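Local coordinates for protein serine acetyltransferase (Neisseria gonorrhoeae, PDB 6WYE) that probably catalyses acetyl transfer from acetyl-CoA to L-serine, giving O-acetyl-L-serine in the first step of L-cysteine biosynthesis, at residues 135-146 / 165-176. Residues are numbered along the deposited sequence; the frame is centred on the assembly and turned at random.
Sequences AIQAHRINHRLY and FGVDIHPAARLG
His-139 and His-143, one turn apart on helix 131-147, point their rings into the first coil of the left-handed parallel beta-helix built by the hexapeptide repeats, where the helical N-terminal part of the subunit meets it. Lying across the side chain of Ile-169, the His-139 ring takes CG2 over one face, a CH-pi contact 3.6 Å from the ring centroid. At its edge NE2 donates to Ala-173 O (2.7 Å), standing well above that carbonyl's plane, while ND1 shares a water with Ile-169 O and Asn-142 ND2, which also bonds to Ala-154 O of helix 151-165; both ring nitrogens are thus engaged, which should hold the ring's rotation. His-143, with CG anti to the backbone N (chi1 -173°), swings ND1 onto Pro-171 O in a short, nearly straight bond of 2.5 Å. Ala-173 O lies over one face of this second ring, toward its rim, without bonding to it. Further along, Tyr-146 covers the type I turn 170-173: its CD1 meets Pro-171 CB at 3.6 Å, and the His-170 ring turns its edge toward the tyrosine face, planes 79° apart. Beyond Leu-175, Arg-140, extended from CG to NE and salt-bridged to Asp-109, grips Gly-176 O end-on through NH2 (2.9 Å) and NH1 (3.1 Å).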
loop_
_atom_site.group_PDB
_atom_site.type_symbol
_atom_site.label_atom_id
_atom_site.label_comp_id
_atom_site.label_asym_id
_atom_site.label_seq_id
_atom_site.Cartn_x
_atom_site.Cartn_y
_atom_site.Cartn_z
ATOM N N ALA A 135 -9.828 19.445 8.324
ATOM C CA ALA A 135 -9.337 19.389 9.701
ATOM C C ALA A 135 -10.425 19.779 10.694
ATOM O O ALA A 135 -10.566 19.145 11.748
ATOM C CB ALA A 135 -8.120 20.298 9.875
ATOM N N ILE A 136 -11.200 20.820 10.370
ATOM C CA ILE A 136 -12.274 21.259 11.254
ATOM C C ILE A 136 -13.279 20.134 11.464
ATOM O O ILE A 136 -13.678 19.838 12.594
ATOM C CB ILE A 136 -12.974 22.509 10.673
ATOM C CG1 ILE A 136 -12.085 23.755 10.726
ATOM C CG2 ILE A 136 -14.311 22.772 11.379
ATOM C CD1 ILE A 136 -11.583 24.084 12.092
ATOM N N GLN A 137 -13.736 19.522 10.368
ATOM C CA GLN A 137 -14.754 18.483 10.488
ATOM C C GLN A 137 -14.191 17.236 11.151
ATOM O O GLN A 137 -14.889 16.589 11.938
ATOM C CB GLN A 137 -15.358 18.142 9.124
ATOM C CG GLN A 137 -15.865 19.335 8.280
ATOM C CD GLN A 137 -16.378 20.510 9.101
ATOM O OE1 GLN A 137 -17.073 20.334 10.105
ATOM N NE2 GLN A 137 -16.046 21.724 8.660
ATOM N N ALA A 138 -12.942 16.865 10.835
ATOM C CA ALA A 138 -12.322 15.771 11.575
ATOM C C ALA A 138 -12.305 16.080 13.064
ATOM O O ALA A 138 -12.529 15.190 13.891
ATOM C CB ALA A 138 -10.899 15.502 11.077
ATOM N N HIS A 139 -12.051 17.343 13.432
ATOM C CA HIS A 139 -12.036 17.656 14.862
ATOM C C HIS A 139 -13.422 17.525 15.481
ATOM O O HIS A 139 -13.561 16.994 16.587
ATOM C CB HIS A 139 -11.507 19.055 15.139
ATOM C CG HIS A 139 -11.839 19.517 16.526
ATOM N ND1 HIS A 139 -11.211 19.008 17.645
ATOM C CD2 HIS A 139 -12.808 20.345 16.984
ATOM C CE1 HIS A 139 -11.742 19.547 18.728
ATOM N NE2 HIS A 139 -12.713 20.363 18.353
ATOM N N ARG A 140 -14.456 18.001 14.787
ATOM C CA ARG A 140 -15.816 17.875 15.313
ATOM C C ARG A 140 -16.130 16.428 15.666
ATOM O O ARG A 140 -16.608 16.132 16.769
ATOM C CB ARG A 140 -16.829 18.399 14.291
ATOM C CG ARG A 140 -16.764 19.867 14.013
ATOM C CD ARG A 140 -17.963 20.293 13.157
ATOM N NE ARG A 140 -17.761 21.608 12.560
ATOM C CZ ARG A 140 -17.791 22.749 13.246
ATOM N NH1 ARG A 140 -18.025 22.740 14.555
ATOM N NH2 ARG A 140 -17.595 23.902 12.626
ATOM N N ILE A 141 -15.828 15.499 14.756
ATOM C CA ILE A 141 -16.003 14.084 15.086
ATOM C C ILE A 141 -15.058 13.680 16.212
ATOM O O ILE A 141 -15.455 12.988 17.163
ATOM C CB ILE A 141 -15.792 13.209 13.836
ATOM C CG1 ILE A 141 -16.735 13.656 12.718
ATOM C CG2 ILE A 141 -16.011 11.739 14.179
ATOM C CD1 ILE A 141 -16.487 12.956 11.392
ATOM N N ASN A 142 -13.796 14.119 16.138
ATOM C CA ASN A 142 -12.840 13.794 17.194
ATOM C C ASN A 142 -13.343 14.252 18.554
ATOM O O ASN A 142 -13.211 13.526 19.550
ATOM C CB ASN A 142 -11.479 14.424 16.904
ATOM C CG ASN A 142 -10.347 13.472 17.193
ATOM O OD1 ASN A 142 -10.492 12.263 17.008
ATOM N ND2 ASN A 142 -9.218 13.999 17.664
ATOM N N HIS A 143 -13.934 15.446 18.606
ATOM C CA HIS A 143 -14.469 15.961 19.858
ATOM C C HIS A 143 -15.573 15.058 20.391
ATOM O O HIS A 143 -15.619 14.764 21.592
ATOM C CB HIS A 143 -14.981 17.389 19.646
ATOM C CG HIS A 143 -15.399 18.077 20.906
ATOM N ND1 HIS A 143 -14.563 18.217 21.994
ATOM C CD2 HIS A 143 -16.564 18.677 21.248
ATOM C CE1 HIS A 143 -15.195 18.874 22.950
ATOM N NE2 HIS A 143 -16.412 19.163 22.524
ATOM N N ARG A 144 -16.452 14.584 19.501
ATOM C CA ARG A 144 -17.510 13.656 19.900
ATOM C C ARG A 144 -16.930 12.353 20.449
ATOM O O ARG A 144 -17.403 11.835 21.467
ATOM C CB ARG A 144 -18.443 13.405 18.706
ATOM C CG ARG A 144 -19.440 12.231 18.811
ATOM C CD ARG A 144 -20.223 12.186 20.126
ATOM N NE ARG A 144 -20.985 13.406 20.362
ATOM C CZ ARG A 144 -21.221 13.923 21.566
ATOM N NH1 ARG A 144 -20.758 13.317 22.654
ATOM N NH2 ARG A 144 -21.927 15.041 21.676
ATOM N N LEU A 145 -15.920 11.795 19.775
ATOM C CA LEU A 145 -15.277 10.574 20.259
ATOM C C LEU A 145 -14.667 10.790 21.640
ATOM O O LEU A 145 -14.688 9.891 22.491
ATOM C CB LEU A 145 -14.212 10.121 19.257
ATOM C CG LEU A 145 -14.762 9.633 17.920
ATOM C CD1 LEU A 145 -13.646 9.240 16.968
ATOM C CD2 LEU A 145 -15.714 8.451 18.167
ATOM N N TYR A 146 -14.103 11.974 21.866
ATOM C CA TYR A 146 -13.508 12.311 23.152
ATOM C C TYR A 146 -14.566 12.377 24.247
ATOM O O TYR A 146 -14.385 11.817 25.336
ATOM C CB TYR A 146 -12.779 13.655 23.025
ATOM C CG TYR A 146 -12.000 14.122 24.234
ATOM C CD1 TYR A 146 -10.732 13.633 24.498
ATOM C CD2 TYR A 146 -12.511 15.099 25.078
ATOM C CE1 TYR A 146 -10.001 14.082 25.602
ATOM C CE2 TYR A 146 -11.796 15.548 26.176
ATOM C CZ TYR A 146 -10.543 15.037 26.434
ATOM O OH TYR A 146 -9.828 15.490 27.530
ATOM N N PHE A 165 -2.793 16.881 7.988
ATOM C CA PHE A 165 -3.300 18.214 7.695
ATOM C C PHE A 165 -2.379 19.326 8.175
ATOM O O PHE A 165 -2.602 20.480 7.815
ATOM C CB PHE A 165 -4.688 18.421 8.326
ATOM C CG PHE A 165 -5.747 17.444 7.845
ATOM C CD1 PHE A 165 -5.757 16.991 6.535
ATOM C CD2 PHE A 165 -6.735 16.992 8.714
ATOM C CE1 PHE A 165 -6.728 16.104 6.094
ATOM C CE2 PHE A 165 -7.709 16.108 8.283
ATOM C CZ PHE A 165 -7.713 15.667 6.961
ATOM N N GLY A 166 -1.339 19.013 8.946
ATOM C CA GLY A 166 -0.543 20.076 9.520
ATOM C C GLY A 166 -1.312 20.913 10.519
ATOM O O GLY A 166 -0.949 22.060 10.762
ATOM N N VAL A 167 -2.362 20.350 11.116
ATOM C CA VAL A 167 -3.262 21.059 12.018
ATOM C C VAL A 167 -3.308 20.298 13.336
ATOM O O VAL A 167 -3.535 19.085 13.346
ATOM C CB VAL A 167 -4.677 21.183 11.422
ATOM C CG1 VAL A 167 -5.637 21.703 12.480
ATOM C CG2 VAL A 167 -4.698 22.101 10.196
ATOM N N ASP A 168 -3.101 21.000 14.446
ATOM C CA ASP A 168 -3.097 20.361 15.758
ATOM C C ASP A 168 -4.228 20.968 16.580
ATOM O O ASP A 168 -4.097 22.081 17.093
ATOM C CB ASP A 168 -1.731 20.528 16.440
ATOM C CG ASP A 168 -1.622 19.745 17.734
ATOM O OD1 ASP A 168 -2.667 19.359 18.300
ATOM O OD2 ASP A 168 -0.483 19.504 18.196
ATOM N N ILE A 169 -5.336 20.245 16.708
ATOM C CA ILE A 169 -6.451 20.670 17.545
ATOM C C ILE A 169 -6.678 19.602 18.615
ATOM O O ILE A 169 -6.949 18.437 18.295
ATOM C CB ILE A 169 -7.728 20.908 16.726
ATOM C CG1 ILE A 169 -7.481 21.932 15.608
ATOM C CG2 ILE A 169 -8.877 21.357 17.641
ATOM C CD1 ILE A 169 -8.595 21.936 14.557
ATOM N N HIS A 170 -6.586 20.004 19.876
ATOM C CA HIS A 170 -6.848 19.087 20.975
ATOM C C HIS A 170 -8.302 18.618 20.933
ATOM O O HIS A 170 -9.197 19.422 20.685
ATOM C CB HIS A 170 -6.564 19.779 22.314
ATOM C CG HIS A 170 -6.507 18.835 23.471
ATOM N ND1 HIS A 170 -7.640 18.326 24.071
ATOM C CD2 HIS A 170 -5.453 18.271 24.114
ATOM C CE1 HIS A 170 -7.285 17.499 25.043
ATOM N NE2 HIS A 170 -5.965 17.450 25.091
ATOM N N PRO A 171 -8.572 17.333 21.173
ATOM C CA PRO A 171 -9.963 16.842 21.075
ATOM C C PRO A 171 -10.944 17.566 21.976
ATOM O O PRO A 171 -12.153 17.562 21.682
ATOM C CB PRO A 171 -9.845 15.360 21.474
ATOM C CG PRO A 171 -8.439 15.025 21.298
ATOM C CD PRO A 171 -7.644 16.264 21.566
ATOM N N ALA A 172 -10.472 18.177 23.069
ATOM C CA ALA A 172 -11.341 18.891 23.992
ATOM C C ALA A 172 -11.691 20.302 23.529
ATOM O O ALA A 172 -12.602 20.912 24.098
ATOM C CB ALA A 172 -10.694 18.937 25.383
ATOM N N ALA A 173 -11.019 20.832 22.507
ATOM C CA ALA A 173 -11.354 22.160 22.015
ATOM C C ALA A 173 -12.787 22.181 21.488
ATOM O O ALA A 173 -13.268 21.202 20.903
ATOM C CB ALA A 173 -10.383 22.578 20.909
ATOM N N ARG A 174 -13.465 23.307 21.697
ATOM C CA ARG A 174 -14.876 23.471 21.349
ATOM C C ARG A 174 -15.018 24.483 20.216
ATOM O O ARG A 174 -14.593 25.633 20.350
ATOM C CB ARG A 174 -15.679 23.917 22.575
ATOM C CG ARG A 174 -16.031 22.776 23.546
ATOM C CD ARG A 174 -16.361 23.293 24.944
ATOM N NE ARG A 174 -17.313 24.408 24.928
ATOM C CZ ARG A 174 -17.325 25.391 25.828
ATOM N NH1 ARG A 174 -16.437 25.403 26.820
ATOM N NH2 ARG A 174 -18.220 26.364 25.742
ATOM N N LEU A 175 -15.633 24.060 19.112
ATOM C CA LEU A 175 -15.709 24.854 17.890
ATOM C C LEU A 175 -17.163 25.082 17.501
ATOM O O LEU A 175 -17.927 24.118 17.365
ATOM C CB LEU A 175 -14.980 24.150 16.737
ATOM C CG LEU A 175 -13.504 24.483 16.476
ATOM C CD1 LEU A 175 -12.692 24.443 17.746
ATOM C CD2 LEU A 175 -12.917 23.521 15.453
ATOM N N GLY A 176 -17.536 26.343 17.291
ATOM C CA GLY A 176 -18.861 26.687 16.807
ATOM C C GLY A 176 -18.998 26.419 15.316
ATOM O O GLY A 176 -18.133 25.815 14.685
HETATM O O HOH W 1 -9.098 16.893 17.690
#